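Local coordinates for GrpB family protein (Enterococcus faecalis, PDB 2NRK) that is of unknown function but belongs to the GrpB family, whose nucleotidyltransferase-like fold suggests, without proving, a role in nucleotide chemistry, at residues 9-13 with 14-18; 43-46 with 47-50; 104-107 with 108-112. All coordinates share one frame; numbering follows the deposited sequence. Where two conformers were deposited one is given.

Contact 1 (9-13 with 14-18); sequences TEYQP and AWVEQ
Trp-15 and Val-16, which follow Ala-14 near the start of helix 14-30, reach back to the loop 9-13. Trp-15 makes most of the contact. Its backbone N donates to Gln-12 O at 2.9 Å. With CG anti to the carbonyl carbon (chi1 -71°), the indole is laid back across the loop. Gln-12 CB sits over one face of the indole, 3.6 Å from the centroid of the five-membered ring, a CH-pi contact almost along the ring normal. The same indole turns an edge toward the face of Tyr-11 in an offset edge-to-face pair with planes at 87°; Trp-15 CZ3 comes 3.6 Å from Tyr-11 CD1. Thr-9 OG1 lies 3.4 Å from Trp-15 CZ2 and accepts a nearly straight bond from Gln-12 NE2 at 2.9 Å, while a water in the indole plane links Trp-15 NE1 to Gln-12 OE1. Both ends of the amide are thereby held, which fixes its rotation beside the ring. Next, Val-16 N donates to Pro-13 O at 3.2 Å, and Val-16 CG2 touches Tyr-11 OH. Beyond the loop, Trp-15 packs on Thr-43, Ala-50 and Pro-52 and, like Gln-18, touches Ile-54, so the start of helix 14-30 lies against the loop between strands 34-40 and 54-60 and the beginning of strand 54-60.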
loop_
_atom_site.group_PDB
_atom_site.type_symbol
_atom_site.label_atom_id
_atom_site.label_comp_id
_atom_site.label_asym_id
_atom_site.label_seq_id
_atom_site.Cartn_x
_atom_site.Cartn_y
_atom_site.Cartn_z
ATOM N N THR A 9 -12.055 -17.228 21.858
ATOM C CA THR A 9 -12.349 -16.623 23.158
ATOM C C THR A 9 -12.790 -15.181 22.972
ATOM O O THR A 9 -12.580 -14.593 21.913
ATOM C CB THR A 9 -11.115 -16.644 24.103
ATOM O OG1 THR A 9 -10.151 -15.666 23.671
ATOM C CG2 THR A 9 -10.468 -18.040 24.119
ATOM N N GLU A 10 -13.405 -14.607 23.999
ATOM C CA GLU A 10 -13.615 -13.166 23.993
ATOM C C GLU A 10 -12.240 -12.495 23.912
ATOM O O GLU A 10 -11.210 -13.124 24.198
ATOM C CB GLU A 10 -14.391 -12.714 25.232
ATOM C CG GLU A 10 -15.861 -13.186 25.238
ATOM C CD GLU A 10 -16.623 -12.842 23.966
ATOM O OE1 GLU A 10 -16.588 -11.668 23.524
ATOM O OE2 GLU A 10 -17.263 -13.754 23.389
ATOM N N TYR A 11 -12.226 -11.247 23.474
ATOM C CA TYR A 11 -10.975 -10.505 23.327
ATOM C C TYR A 11 -10.163 -10.562 24.627
ATOM O O TYR A 11 -10.723 -10.461 25.718
ATOM C CB TYR A 11 -11.287 -9.048 22.999
ATOM C CG TYR A 11 -10.051 -8.209 22.871
ATOM C CD1 TYR A 11 -9.244 -8.309 21.740
ATOM C CD2 TYR A 11 -9.677 -7.320 23.879
ATOM C CE1 TYR A 11 -8.089 -7.556 21.613
ATOM C CE2 TYR A 11 -8.539 -6.552 23.755
ATOM C CZ TYR A 11 -7.738 -6.681 22.644
ATOM O OH TYR A 11 -6.611 -5.904 22.523
ATOM N N GLN A 12 -8.847 -10.735 24.498
ATOM C CA GLN A 12 -7.951 -10.681 25.657
ATOM C C GLN A 12 -6.982 -9.493 25.526
ATOM O O GLN A 12 -6.129 -9.498 24.643
ATOM C CB GLN A 12 -7.164 -11.989 25.785
ATOM C CG GLN A 12 -8.037 -13.237 25.960
ATOM C CD GLN A 12 -7.221 -14.525 25.982
ATOM O OE1 GLN A 12 -6.171 -14.590 26.625
ATOM N NE2 GLN A 12 -7.710 -15.568 25.292
ATOM N N PRO A 13 -7.108 -8.468 26.402
ATOM C CA PRO A 13 -6.175 -7.341 26.300
ATOM C C PRO A 13 -4.722 -7.773 26.358
ATOM O O PRO A 13 -3.863 -7.068 25.810
ATOM C CB PRO A 13 -6.503 -6.476 27.542
ATOM C CG PRO A 13 -7.889 -6.818 27.905
ATOM C CD PRO A 13 -8.110 -8.265 27.471
ATOM N N ALA A 14 -4.453 -8.922 26.991
ATOM C CA ALA A 14 -3.107 -9.459 27.106
ATOM C C ALA A 14 -2.484 -9.814 25.758
ATOM O O ALA A 14 -1.253 -9.931 25.668
ATOM C CB ALA A 14 -3.089 -10.690 28.005
ATOM N N TRP A 15 -3.316 -10.002 24.727
ATOM C CA TRP A 15 -2.776 -10.299 23.405
ATOM C C TRP A 15 -1.809 -9.203 22.942
ATOM O O TRP A 15 -0.862 -9.467 22.194
ATOM C CB TRP A 15 -3.929 -10.439 22.402
ATOM C CG TRP A 15 -4.724 -11.710 22.620
ATOM C CD1 TRP A 15 -4.303 -12.863 23.223
ATOM C CD2 TRP A 15 -6.061 -11.948 22.172
ATOM N NE1 TRP A 15 -5.327 -13.808 23.209
ATOM C CE2 TRP A 15 -6.401 -13.278 22.541
ATOM C CE3 TRP A 15 -6.992 -11.178 21.459
ATOM C CZ2 TRP A 15 -7.673 -13.831 22.286
ATOM C CZ3 TRP A 15 -8.252 -11.736 21.179
ATOM C CH2 TRP A 15 -8.575 -13.050 21.597
ATOM N N VAL A 16 -2.070 -7.970 23.369
ATOM C CA VAL A 16 -1.186 -6.850 23.014
ATOM C C VAL A 16 0.212 -7.028 23.648
ATOM O O VAL A 16 1.224 -6.767 22.992
ATOM C CB VAL A 16 -1.815 -5.492 23.390
ATOM C CG1 VAL A 16 -0.885 -4.352 22.958
ATOM C CG2 VAL A 16 -3.196 -5.351 22.666
ATOM N N GLU A 17 0.228 -7.458 24.915
ATOM C CA GLU A 17 1.468 -7.757 25.656
ATOM C C GLU A 17 2.235 -8.843 24.927
ATOM O O GLU A 17 3.430 -8.703 24.660
ATOM C CB GLU A 17 1.167 -8.263 27.082
ATOM C CG GLU A 17 0.119 -7.468 27.826
ATOM C CD GLU A 17 -0.201 -7.987 29.222
ATOM O OE1 GLU A 17 0.430 -8.967 29.683
ATOM O OE2 GLU A 17 -1.103 -7.394 29.853
ATOM N N GLN A 18 1.517 -9.923 24.612
ATOM C CA GLN A 18 2.068 -11.083 23.919
ATOM C C GLN A 18 2.667 -10.676 22.585
ATOM O O GLN A 18 3.765 -11.127 22.242
ATOM C CB GLN A 18 0.988 -12.153 23.724
ATOM C CG GLN A 18 0.569 -12.747 25.064
ATOM C CD GLN A 18 -0.725 -13.542 24.990
ATOM O OE1 GLN A 18 -1.482 -13.590 25.969
ATOM N NE2 GLN A 18 -0.985 -14.159 23.852
HETATM O O HOH W 1 -4.212 -15.873 25.106
#

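Contact 2 (43-46 with 47-50); sequences TSVP and NLAA
Val-45 to Leu-48 form a type II beta turn, closed by Leu-48 N donating to Val-45 O at 3.1 Å, with an N-H...O angle of 156°. Pro-46 and Asn-47 take the two corner positions, and Asn-47 adopts the positive phi (74°) that this turn requires of its third residue. The side chains flanking the turn meet obliquely: the CD2 branch of Leu-48 lies 3.8 Å from Val-45 CB, and Leu-48 CB is 3.9 Å from Val-45 CG1. Leu-48 CG is anti to the backbone N (chi1 176°), and CD2, the branch extended anti to CA, is the one that reaches the valine. The corner residues, Pro-46 and Asn-47, are exposed. In one of the two conformers of Asn-47, a water accepts from its ND2 at 2.9 Å and makes a weak bond to Pro-46 O, linking the amide to the carbonyl of the preceding residue. Farther from the corner the chain comes back on itself, and Thr-43 CG2 meets Ala-50 CB at 4.2 Å, a loose methyl-to-methyl approach. The hydroxyl of Thr-43 is engaged elsewhere, with His-39 NE2. The turn belongs to the connection between strands 34-40 and 54-60. Leu-124 of helix 111-126 packs on both Val-45 and Leu-48, Tyr-134 and Lys-138 of helix 128-142 also touch Leu-48, and Trp-15 of helix 14-30 touches Thr-43 and Ala-50.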
loop_
_atom_site.group_PDB
_atom_site.type_symbol
_atom_site.label_atom_id
_atom_site.label_comp_id
_atom_site.label_asym_id
_atom_site.label_seq_id
_atom_site.Cartn_x
_atom_site.Cartn_y
_atom_site.Cartn_z
ATOM N N THR A 43 -6.501 -10.726 16.630
ATOM C CA THR A 43 -6.034 -10.334 17.986
ATOM C C THR A 43 -5.522 -8.884 18.048
ATOM O O THR A 43 -5.307 -8.346 19.144
ATOM C CB THR A 43 -4.974 -11.305 18.607
ATOM O OG1 THR A 43 -3.730 -11.157 17.908
ATOM C CG2 THR A 43 -5.472 -12.767 18.616
ATOM N N SER A 44 -5.372 -8.246 16.885
ATOM C CA SER A 44 -4.903 -6.859 16.800
ATOM C C SER A 44 -6.076 -5.861 16.810
ATOM O O SER A 44 -5.840 -4.666 16.712
ATOM C CB SER A 44 -4.047 -6.647 15.529
ATOM O OG SER A 44 -4.853 -6.612 14.356
ATOM N N VAL A 45 -7.314 -6.361 16.903
ATOM C CA VAL A 45 -8.498 -5.496 16.876
ATOM C C VAL A 45 -9.095 -5.475 18.279
ATOM O O VAL A 45 -9.700 -6.461 18.722
ATOM C CB VAL A 45 -9.533 -6.022 15.867
ATOM C CG1 VAL A 45 -10.790 -5.111 15.861
ATOM C CG2 VAL A 45 -8.914 -6.091 14.474
ATOM N N PRO A 46 -8.889 -4.381 19.022
ATOM C CA PRO A 46 -9.455 -4.387 20.356
ATOM C C PRO A 46 -10.948 -4.740 20.414
ATOM O O PRO A 46 -11.755 -4.267 19.595
ATOM C CB PRO A 46 -9.209 -2.947 20.852
ATOM C CG PRO A 46 -7.883 -2.580 20.149
ATOM C CD PRO A 46 -8.064 -3.183 18.756
ATOM N N ASN A 47 -11.262 -5.612 21.368
ATOM C CA ASN A 47 -12.625 -6.081 21.665
ATOM C C ASN A 47 -13.212 -7.079 20.651
ATOM O O ASN A 47 -14.388 -7.453 20.741
ATOM C CB ASN A 47 -13.565 -4.906 21.964
ATOM C CG ASN A 47 -12.994 -3.960 23.007
ATOM O OD1 ASN A 47 -12.435 -4.390 24.021
ATOM N ND2 ASN A 47 -13.132 -2.665 22.765
ATOM N N LEU A 48 -12.385 -7.555 19.731
ATOM C CA LEU A 48 -12.841 -8.580 18.790
ATOM C C LEU A 48 -12.583 -9.969 19.373
ATOM O O LEU A 48 -11.468 -10.280 19.774
ATOM C CB LEU A 48 -12.116 -8.436 17.435
ATOM C CG LEU A 48 -12.418 -9.486 16.365
ATOM C CD1 LEU A 48 -13.926 -9.620 16.054
ATOM C CD2 LEU A 48 -11.602 -9.106 15.093
ATOM N N ALA A 49 -13.623 -10.807 19.404
ATOM C CA ALA A 49 -13.458 -12.208 19.778
ATOM C C ALA A 49 -12.553 -12.910 18.758
ATOM O O ALA A 49 -12.626 -12.635 17.551
ATOM C CB ALA A 49 -14.815 -12.909 19.855
ATOM N N ALA A 50 -11.710 -13.828 19.218
ATOM C CA ALA A 50 -10.711 -14.424 18.320
ATOM C C ALA A 50 -10.114 -15.698 18.884
ATOM O O ALA A 50 -10.096 -15.891 20.080
ATOM C CB ALA A 50 -9.561 -13.439 18.088
HETATM O O HOH W 2 -13.896 -1.707 20.159
#

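Contact 3 (104-107 with 108-112); sequences HIYQ and FDNTQ
Gln-107 and Asp-109 meet at a slant on one flank of the turn, amide and carboxylate planes 40° apart. Gln-107 NE2 donates to Asp-109 OD1 at 3.0 Å, meeting it on the syn side, and adds only a weak bond to OD2. The glutamine's extended chain, with CG anti to the backbone N (chi1 -161°), carries the amide to this carboxylate, while its OE1 accepts from Ile-63 N; both ends of the amide are therefore tied. Gln-107 CG also rests 3.7 Å from Phe-108 CD1, and Asp-109 CB lies over one face of that phenylalanine ring. Asn-110 turns instead to Tyr-106: its ND2 is 3.6 Å from Tyr-106 CD1, with amide and ring planes steeply inclined at 76°. A water joins the same ND2 to Gln-107 N, and Tyr-106 OH bonds to His-117. Asn-110 N closes the turn on Gln-107 O at 2.9 Å. Across the dimer interface, Phe-108 O accepts from Trp-172 NE1 of the second subunit. The whole is a strand-to-helix junction in which a type I beta turn, Gln-107 to Asn-110, leads from strand 101-107 into an Asn N-cap of helix 111-126, Asn-110 OD1 bonding weakly to Glu-113 N.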
loop_
_atom_site.group_PDB
_atom_site.type_symbol
_atom_site.label_atom_id
_atom_site.label_comp_id
_atom_site.label_asym_id
_atom_site.label_seq_id
_atom_site.Cartn_x
_atom_site.Cartn_y
_atom_site.Cartn_z
ATOM N N HIS A 104 4.036 -13.742 9.592
ATOM C CA HIS A 104 3.844 -13.646 8.143
ATOM C C HIS A 104 4.887 -12.631 7.686
ATOM O O HIS A 104 4.750 -11.435 7.993
ATOM C CB HIS A 104 2.450 -13.078 7.822
ATOM C CG HIS A 104 1.321 -13.800 8.500
ATOM N ND1 HIS A 104 0.552 -14.747 7.859
ATOM C CD2 HIS A 104 0.862 -13.737 9.771
ATOM C CE1 HIS A 104 -0.357 -15.215 8.702
ATOM N NE2 HIS A 104 -0.189 -14.624 9.871
ATOM N N ILE A 105 5.943 -13.112 7.034
ATOM C CA ILE A 105 7.054 -12.238 6.659
ATOM C C ILE A 105 6.955 -11.968 5.154
ATOM O O ILE A 105 6.830 -12.892 4.353
ATOM C CB ILE A 105 8.422 -12.857 7.001
ATOM C CG1 ILE A 105 8.475 -13.292 8.477
ATOM C CG2 ILE A 105 9.539 -11.854 6.748
ATOM C CD1 ILE A 105 9.764 -14.113 8.846
ATOM N N TYR A 106 7.018 -10.686 4.771
ATOM C CA TYR A 106 7.006 -10.341 3.348
ATOM C C TYR A 106 8.080 -9.298 3.033
ATOM O O TYR A 106 8.466 -8.512 3.893
ATOM C CB TYR A 106 5.677 -9.719 2.942
ATOM C CG TYR A 106 4.451 -10.598 3.126
ATOM C CD1 TYR A 106 4.047 -11.493 2.136
ATOM C CD2 TYR A 106 3.665 -10.449 4.263
ATOM C CE1 TYR A 106 2.841 -12.258 2.320
ATOM C CE2 TYR A 106 2.508 -11.198 4.453
ATOM C CZ TYR A 106 2.108 -12.077 3.496
ATOM O OH TYR A 106 0.902 -12.751 3.736
ATOM N N GLN A 107 8.538 -9.297 1.789
ATOM C CA GLN A 107 9.427 -8.239 1.328
ATOM C C GLN A 107 8.642 -6.927 1.156
ATOM O O GLN A 107 7.446 -6.945 0.835
ATOM C CB GLN A 107 10.049 -8.623 -0.009
ATOM C CG GLN A 107 11.295 -7.829 -0.333
ATOM C CD GLN A 107 12.105 -8.530 -1.410
ATOM O OE1 GLN A 107 12.957 -9.368 -1.114
ATOM N NE2 GLN A 107 11.806 -8.221 -2.660
ATOM N N PHE A 108 9.320 -5.799 1.369
ATOM C CA PHE A 108 8.697 -4.479 1.325
ATOM C C PHE A 108 7.880 -4.162 0.033
ATOM O O PHE A 108 7.027 -3.262 0.031
ATOM C CB PHE A 108 9.780 -3.391 1.437
ATOM C CG PHE A 108 10.587 -3.251 0.191
ATOM C CD1 PHE A 108 11.638 -4.133 -0.058
ATOM C CD2 PHE A 108 10.280 -2.268 -0.754
ATOM C CE1 PHE A 108 12.390 -4.038 -1.217
ATOM C CE2 PHE A 108 11.017 -2.160 -1.933
ATOM C CZ PHE A 108 12.076 -3.043 -2.172
ATOM N N ASP A 109 8.207 -4.847 -1.069
ATOM C CA ASP A 109 7.535 -4.575 -2.342
ATOM C C ASP A 109 6.349 -5.480 -2.629
ATOM O O ASP A 109 5.694 -5.339 -3.670
ATOM C CB ASP A 109 8.509 -4.536 -3.517
ATOM C CG ASP A 109 9.377 -5.765 -3.616
ATOM O OD1 ASP A 109 9.228 -6.720 -2.821
ATOM O OD2 ASP A 109 10.252 -5.740 -4.510
ATOM N N ASN A 110 6.008 -6.337 -1.664
ATOM C CA ASN A 110 4.783 -7.114 -1.781
ATOM C C ASN A 110 3.617 -6.322 -1.226
ATOM O O ASN A 110 3.035 -6.656 -0.187
ATOM C CB ASN A 110 4.948 -8.448 -1.064
ATOM C CG ASN A 110 3.894 -9.465 -1.504
ATOM O OD1 ASN A 110 2.766 -9.099 -1.912
ATOM N ND2 ASN A 110 4.239 -10.741 -1.389
ATOM N N THR A 111 3.292 -5.233 -1.915
ATOM C CA THR A 111 2.272 -4.298 -1.399
ATOM C C THR A 111 0.897 -4.939 -1.287
ATOM O O THR A 111 0.126 -4.581 -0.397
ATOM C CB THR A 111 2.192 -3.032 -2.230
ATOM O OG1 THR A 111 1.752 -3.342 -3.569
ATOM C CG2 THR A 111 3.591 -2.357 -2.283
ATOM N N GLN A 112 0.563 -5.869 -2.191
ATOM C CA GLN A 112 -0.775 -6.481 -2.155
ATOM C C GLN A 112 -1.013 -7.217 -0.838
ATOM O O GLN A 112 -2.067 -7.053 -0.219
ATOM C CB GLN A 112 -0.977 -7.445 -3.334
ATOM C CG GLN A 112 -0.792 -6.820 -4.710
ATOM C CD GLN A 112 -2.036 -6.146 -5.229
ATOM O OE1 GLN A 112 -2.475 -5.140 -4.690
ATOM N NE2 GLN A 112 -2.604 -6.692 -6.303
HETATM O O HOH W 3 7.239 -10.776 -0.318
#

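From the N terminus the three contacts follow in series, each local, none nesting or crossing. Contact 1 closes the bend where the leading loop enters helix 14-30. Contact 2 closes a turn within the connection between strands 34-40 and 54-60, and folds against contact 1: Thr-9 O and Ala-50 N, 2.9 Å apart, probably hydrogen-bond, while Tyr-11 packs on Asn-47 and Leu-48. These two centres are about 7 Å apart. Contact 3 closes the turn by which strand 101-107 passes into helix 111-126, at the subunit interface; its centre, about 26 and 23 Å from those of contacts 1 and 2, lies on the opposite side of the chain's centre. That helix returns to contact 2 through Leu-124.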